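Local atomic coordinates of AlyGC (Glaciecola chathamensis, PDB entry 5GKD), a protein that cleaves alginate as a lyase of polysaccharide lyase family 6, probably by beta-elimination at a site that holds a calcium ion. Residues 490-502 / 515-529. Sequence-based numbering, arbitrary orientation.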
loop_
_atom_site.group_PDB
_atom_site.type_symbol
_atom_site.label_atom_id
_atom_site.label_comp_id
_atom_site.label_asym_id
_atom_site.label_seq_id
_atom_site.Cartn_x
_atom_site.Cartn_y
_atom_site.Cartn_z
ATOM N N LYS A 490 -30.610 -14.844 -15.035
ATOM C CA LYS A 490 -29.592 -15.506 -14.225
ATOM C C LYS A 490 -28.853 -16.721 -14.772
ATOM O O LYS A 490 -29.465 -17.706 -15.052
ATOM C CB LYS A 490 -30.199 -15.889 -12.896
ATOM C CG LYS A 490 -29.191 -16.279 -11.853
ATOM C CD LYS A 490 -29.701 -17.390 -10.986
ATOM C CE LYS A 490 -30.476 -16.844 -9.810
ATOM N NZ LYS A 490 -30.870 -17.942 -8.894
ATOM N N GLY A 491 -27.533 -16.633 -14.901
ATOM C CA GLY A 491 -26.739 -17.730 -15.330
ATOM C C GLY A 491 -26.625 -17.685 -16.818
ATOM O O GLY A 491 -25.962 -18.515 -17.365
ATOM N N SER A 492 -27.263 -16.735 -17.475
ATOM C CA SER A 492 -27.167 -16.656 -18.913
ATOM C C SER A 492 -26.142 -15.646 -19.387
ATOM O O SER A 492 -25.892 -15.585 -20.549
ATOM C CB SER A 492 -28.510 -16.403 -19.561
ATOM O OG SER A 492 -28.969 -15.131 -19.247
ATOM N N ALA A 493 -25.554 -14.862 -18.492
ATOM C CA ALA A 493 -24.512 -13.914 -18.881
ATOM C C ALA A 493 -23.248 -14.427 -18.271
ATOM O O ALA A 493 -23.126 -14.459 -17.101
ATOM C CB ALA A 493 -24.797 -12.525 -18.406
ATOM N N VAL A 494 -22.326 -14.825 -19.111
ATOM C CA VAL A 494 -21.067 -15.395 -18.724
ATOM C C VAL A 494 -19.955 -14.403 -18.919
ATOM O O VAL A 494 -19.794 -13.896 -19.965
ATOM C CB VAL A 494 -20.800 -16.671 -19.538
ATOM C CG1 VAL A 494 -19.589 -17.403 -19.033
ATOM C CG2 VAL A 494 -21.994 -17.587 -19.472
ATOM N N ILE A 495 -19.196 -14.134 -17.875
ATOM C CA ILE A 495 -18.108 -13.160 -17.920
ATOM C C ILE A 495 -16.789 -13.916 -17.837
ATOM O O ILE A 495 -16.571 -14.700 -16.907
ATOM C CB ILE A 495 -18.236 -12.118 -16.796
ATOM C CG1 ILE A 495 -19.522 -11.306 -16.981
ATOM C CG2 ILE A 495 -17.015 -11.200 -16.783
ATOM C CD1 ILE A 495 -20.124 -10.752 -15.675
ATOM N N PHE A 496 -15.918 -13.697 -18.819
ATOM C CA PHE A 496 -14.625 -14.369 -18.888
ATOM C C PHE A 496 -13.517 -13.355 -18.659
ATOM O O PHE A 496 -13.139 -12.639 -19.597
ATOM C CB PHE A 496 -14.424 -15.048 -20.244
ATOM C CG PHE A 496 -15.291 -16.239 -20.484
ATOM C CD1 PHE A 496 -15.032 -17.444 -19.863
ATOM C CD2 PHE A 496 -16.345 -16.168 -21.367
ATOM C CE1 PHE A 496 -15.820 -18.542 -20.107
ATOM C CE2 PHE A 496 -17.137 -17.276 -21.614
ATOM C CZ PHE A 496 -16.872 -18.455 -20.983
ATOM N N PRO A 497 -12.946 -13.268 -17.461
ATOM C CA PRO A 497 -11.748 -12.446 -17.283
ATOM C C PRO A 497 -10.553 -13.022 -18.032
ATOM O O PRO A 497 -10.325 -14.235 -18.054
ATOM C CB PRO A 497 -11.525 -12.483 -15.769
ATOM C CG PRO A 497 -12.147 -13.784 -15.346
ATOM C CD PRO A 497 -13.344 -13.941 -16.212
ATOM N N GLN A 498 -9.785 -12.135 -18.642
ATOM C CA GLN A 498 -8.524 -12.503 -19.254
ATOM C C GLN A 498 -7.340 -11.795 -18.618
ATOM O O GLN A 498 -6.202 -12.041 -19.034
ATOM C CB GLN A 498 -8.552 -12.216 -20.760
ATOM C CG GLN A 498 -9.611 -13.011 -21.515
ATOM C CD GLN A 498 -9.751 -12.572 -22.963
ATOM O OE1 GLN A 498 -10.471 -11.629 -23.267
ATOM N NE2 GLN A 498 -9.056 -13.259 -23.862
ATOM N N ARG A 499 -7.572 -10.920 -17.637
ATOM C CA ARG A 499 -6.517 -10.216 -16.913
ATOM C C ARG A 499 -6.438 -10.712 -15.470
ATOM O O ARG A 499 -7.303 -11.447 -14.988
ATOM C CB ARG A 499 -6.748 -8.695 -16.933
ATOM C CG ARG A 499 -6.862 -8.067 -18.325
ATOM C CD ARG A 499 -5.502 -7.702 -18.939
ATOM N NE ARG A 499 -4.764 -8.864 -19.427
ATOM C CZ ARG A 499 -4.967 -9.440 -20.617
ATOM N NH1 ARG A 499 -5.890 -8.960 -21.446
ATOM N NH2 ARG A 499 -4.253 -10.506 -20.979
ATOM N N SER A 500 -5.376 -10.290 -14.780
ATOM C CA SER A 500 -5.168 -10.676 -13.387
ATOM C C SER A 500 -6.299 -10.203 -12.487
ATOM O O SER A 500 -6.570 -10.816 -11.451
ATOM C CB SER A 500 -3.844 -10.115 -12.886
ATOM O OG SER A 500 -2.784 -10.940 -13.303
ATOM N N THR A 501 -6.957 -9.121 -12.855
ATOM C CA THR A 501 -8.107 -8.623 -12.129
ATOM C C THR A 501 -9.262 -8.482 -13.099
ATOM O O THR A 501 -9.068 -8.069 -14.244
ATOM C CB THR A 501 -7.818 -7.263 -11.467
ATOM O OG1 THR A 501 -6.802 -7.424 -10.474
ATOM C CG2 THR A 501 -9.074 -6.706 -10.817
ATOM N N LEU A 502 -10.449 -8.867 -12.642
ATOM C CA LEU A 502 -11.672 -8.586 -13.375
ATOM C C LEU A 502 -12.211 -7.199 -13.041
ATOM O O LEU A 502 -12.434 -6.380 -13.933
ATOM C CB LEU A 502 -12.722 -9.649 -13.056
ATOM C CG LEU A 502 -14.043 -9.426 -13.774
ATOM C CD1 LEU A 502 -13.809 -9.459 -15.270
ATOM C CD2 LEU A 502 -15.065 -10.455 -13.341
ATOM N N GLY A 515 -26.903 -12.089 -10.239
ATOM C CA GLY A 515 -27.196 -13.094 -11.240
ATOM C C GLY A 515 -26.141 -13.311 -12.303
ATOM O O GLY A 515 -26.451 -13.838 -13.362
ATOM N N VAL A 516 -24.911 -12.937 -12.065
ATOM C CA VAL A 516 -23.916 -13.061 -13.102
ATOM C C VAL A 516 -23.190 -14.389 -12.936
ATOM O O VAL A 516 -23.262 -15.042 -11.899
ATOM C CB VAL A 516 -22.925 -11.873 -13.104
ATOM C CG1 VAL A 516 -23.670 -10.556 -12.999
ATOM C CG2 VAL A 516 -21.899 -12.014 -11.984
ATOM N N TYR A 517 -22.478 -14.786 -13.979
ATOM C CA TYR A 517 -21.727 -16.029 -13.982
ATOM C C TYR A 517 -20.314 -15.717 -14.451
ATOM O O TYR A 517 -20.128 -15.153 -15.534
ATOM C CB TYR A 517 -22.411 -17.061 -14.892
ATOM C CG TYR A 517 -21.887 -18.460 -14.745
ATOM C CD1 TYR A 517 -20.680 -18.837 -15.336
ATOM C CD2 TYR A 517 -22.592 -19.418 -14.020
ATOM C CE1 TYR A 517 -20.180 -20.121 -15.206
ATOM C CE2 TYR A 517 -22.098 -20.715 -13.881
ATOM C CZ TYR A 517 -20.890 -21.054 -14.479
ATOM O OH TYR A 517 -20.388 -22.329 -14.354
ATOM N N VAL A 518 -19.324 -16.074 -13.643
ATOM C CA VAL A 518 -17.933 -15.785 -13.958
ATOM C C VAL A 518 -17.178 -17.093 -14.030
ATOM O O VAL A 518 -17.149 -17.852 -13.055
ATOM C CB VAL A 518 -17.269 -14.842 -12.938
ATOM C CG1 VAL A 518 -15.796 -14.644 -13.309
ATOM C CG2 VAL A 518 -17.965 -13.500 -12.893
ATOM N N ASP A 519 -16.563 -17.345 -15.178
ATOM C CA ASP A 519 -15.653 -18.458 -15.387
ATOM C C ASP A 519 -14.281 -17.851 -15.637
ATOM O O ASP A 519 -14.054 -17.237 -16.682
ATOM C CB ASP A 519 -16.127 -19.324 -16.559
ATOM C CG ASP A 519 -15.165 -20.441 -16.907
ATOM O OD1 ASP A 519 -14.181 -20.666 -16.179
ATOM O OD2 ASP A 519 -15.398 -21.110 -17.937
ATOM N N ALA A 520 -13.374 -18.013 -14.674
ATOM C CA ALA A 520 -12.034 -17.445 -14.730
ATOM C C ALA A 520 -11.019 -18.365 -15.403
ATOM O O ALA A 520 -9.812 -18.188 -15.203
ATOM C CB ALA A 520 -11.550 -17.103 -13.322
ATOM N N THR A 521 -11.483 -19.340 -16.190
ATOM C CA THR A 521 -10.592 -20.265 -16.890
ATOM C C THR A 521 -9.489 -19.552 -17.677
ATOM O O THR A 521 -8.349 -20.025 -17.732
ATOM C CB THR A 521 -11.426 -21.153 -17.818
ATOM O OG1 THR A 521 -12.197 -22.067 -17.026
ATOM C CG2 THR A 521 -10.540 -21.917 -18.819
ATOM N N ASN A 522 -9.794 -18.403 -18.273
ATOM C CA ASN A 522 -8.870 -17.752 -19.185
ATOM C C ASN A 522 -8.054 -16.640 -18.552
ATOM O O ASN A 522 -7.397 -15.889 -19.278
ATOM C CB ASN A 522 -9.647 -17.215 -20.369
ATOM C CG ASN A 522 -10.451 -18.292 -21.026
ATOM O OD1 ASN A 522 -11.631 -18.473 -20.737
ATOM N ND2 ASN A 522 -9.798 -19.057 -21.874
ATOM N N ALA A 523 -8.082 -16.503 -17.232
ATOM C CA ALA A 523 -7.212 -15.539 -16.565
ATOM C C ALA A 523 -5.743 -15.876 -16.834
ATOM O O ALA A 523 -5.412 -17.016 -17.133
ATOM C CB ALA A 523 -7.486 -15.544 -15.065
ATOM N N PRO A 524 -4.836 -14.907 -16.717
ATOM C CA PRO A 524 -3.431 -15.198 -16.998
ATOM C C PRO A 524 -2.893 -16.283 -16.078
ATOM O O PRO A 524 -3.307 -16.416 -14.922
ATOM C CB PRO A 524 -2.730 -13.854 -16.748
ATOM C CG PRO A 524 -3.821 -12.836 -16.789
ATOM C CD PRO A 524 -4.998 -13.537 -16.209
ATOM N N ASP A 525 -1.958 -17.067 -16.620
ATOM C CA ASP A 525 -1.356 -18.203 -15.918
ATOM C C ASP A 525 -0.268 -17.667 -14.992
ATOM O O ASP A 525 0.936 -17.781 -15.239
ATOM C CB ASP A 525 -0.813 -19.227 -16.914
ATOM C CG ASP A 525 -0.435 -20.560 -16.262
ATOM O OD1 ASP A 525 -0.227 -20.617 -15.035
ATOM O OD2 ASP A 525 -0.325 -21.566 -16.988
ATOM N N ALA A 526 -0.720 -17.063 -13.900
ATOM C CA ALA A 526 0.182 -16.438 -12.956
ATOM C C ALA A 526 -0.380 -16.604 -11.558
ATOM O O ALA A 526 -1.595 -16.639 -11.360
ATOM C CB ALA A 526 0.392 -14.957 -13.287
ATOM N N ALA A 527 0.516 -16.739 -10.597
ATOM C CA ALA A 527 0.091 -16.800 -9.212
ATOM C C ALA A 527 -0.370 -15.421 -8.745
ATOM O O ALA A 527 0.101 -14.390 -9.222
ATOM C CB ALA A 527 1.231 -17.303 -8.336
ATOM N N GLY A 528 -1.307 -15.406 -7.807
ATOM C CA GLY A 528 -1.701 -14.146 -7.210
ATOM C C GLY A 528 -2.699 -13.336 -7.999
ATOM O O GLY A 528 -2.767 -12.119 -7.812
ATOM N N ASN A 529 -3.469 -13.964 -8.883
ATOM C CA ASN A 529 -4.597 -13.274 -9.488
ATOM C C ASN A 529 -5.627 -12.924 -8.420
ATOM O O ASN A 529 -5.722 -13.566 -7.376
ATOM C CB ASN A 529 -5.269 -14.131 -10.564
ATOM C CG ASN A 529 -4.386 -14.362 -11.781
ATOM O OD1 ASN A 529 -3.388 -13.663 -11.995
ATOM N ND2 ASN A 529 -4.755 -15.359 -12.588
HETATM O O HOH W 1 -11.872 -16.583 -18.104
HETATM O O HOH W 2 -5.137 -14.402 -20.213
#
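The ring of Phe496 slants across the carboxylate of Asp519, the two planes 55° apart, and Asp519 OD2 lies at the edge of the ring, in its plane, 3.4 Å from Phe496 CE1. The other oxygen, Asp519 OD1, is busy within its own turn: Thr521 OG1 donates to its syn lone pair at 2.6 Å, while Thr521 N, closing an Asx turn, meets it from above the carboxylate plane. Asn554 ND2 of the next coil also bonds Asp519 OD1. Asp519 CG stands anti to the backbone N (chi1 175°), which holds the acid beside the ring. With an alanine in its place, Thr521 and Asn554 would probably lose their shared acceptor and the edge of Phe496 its carboxylate. Strands 469-473, 493-497, 517-519 and 551-555 pair in parallel, coil upon coil, as in a parallel beta-helix, consistent with the right-handed pectate lyase-like fold of this enzyme family; like positions on neighbouring coils let Trp472 stack on Phe496. Tyr517 N bonds Ala493 O, then Ile495 bonds twice, its N to Tyr517 O at 2.7 Å and its O from Asp519 N. Val494 and Tyr517 point the same way, Val494 CG1 lying 4.1 Å from Tyr517 CD1. On the opposite face, Ile495 CB packs on Val518 CG2, aliphatic surface suited to the coil interior, and Leu531 lies against Val518. Pro497 CD rests on Val518 CG1 at 3.9 Å. Pro497 has no N-H to offer Asp519 O; water 1 sits 2.7 Å from Asp519 O, also bonding Pro497 O and Asn522 N. Beyond it Pro524 CD packs against Arg499 C.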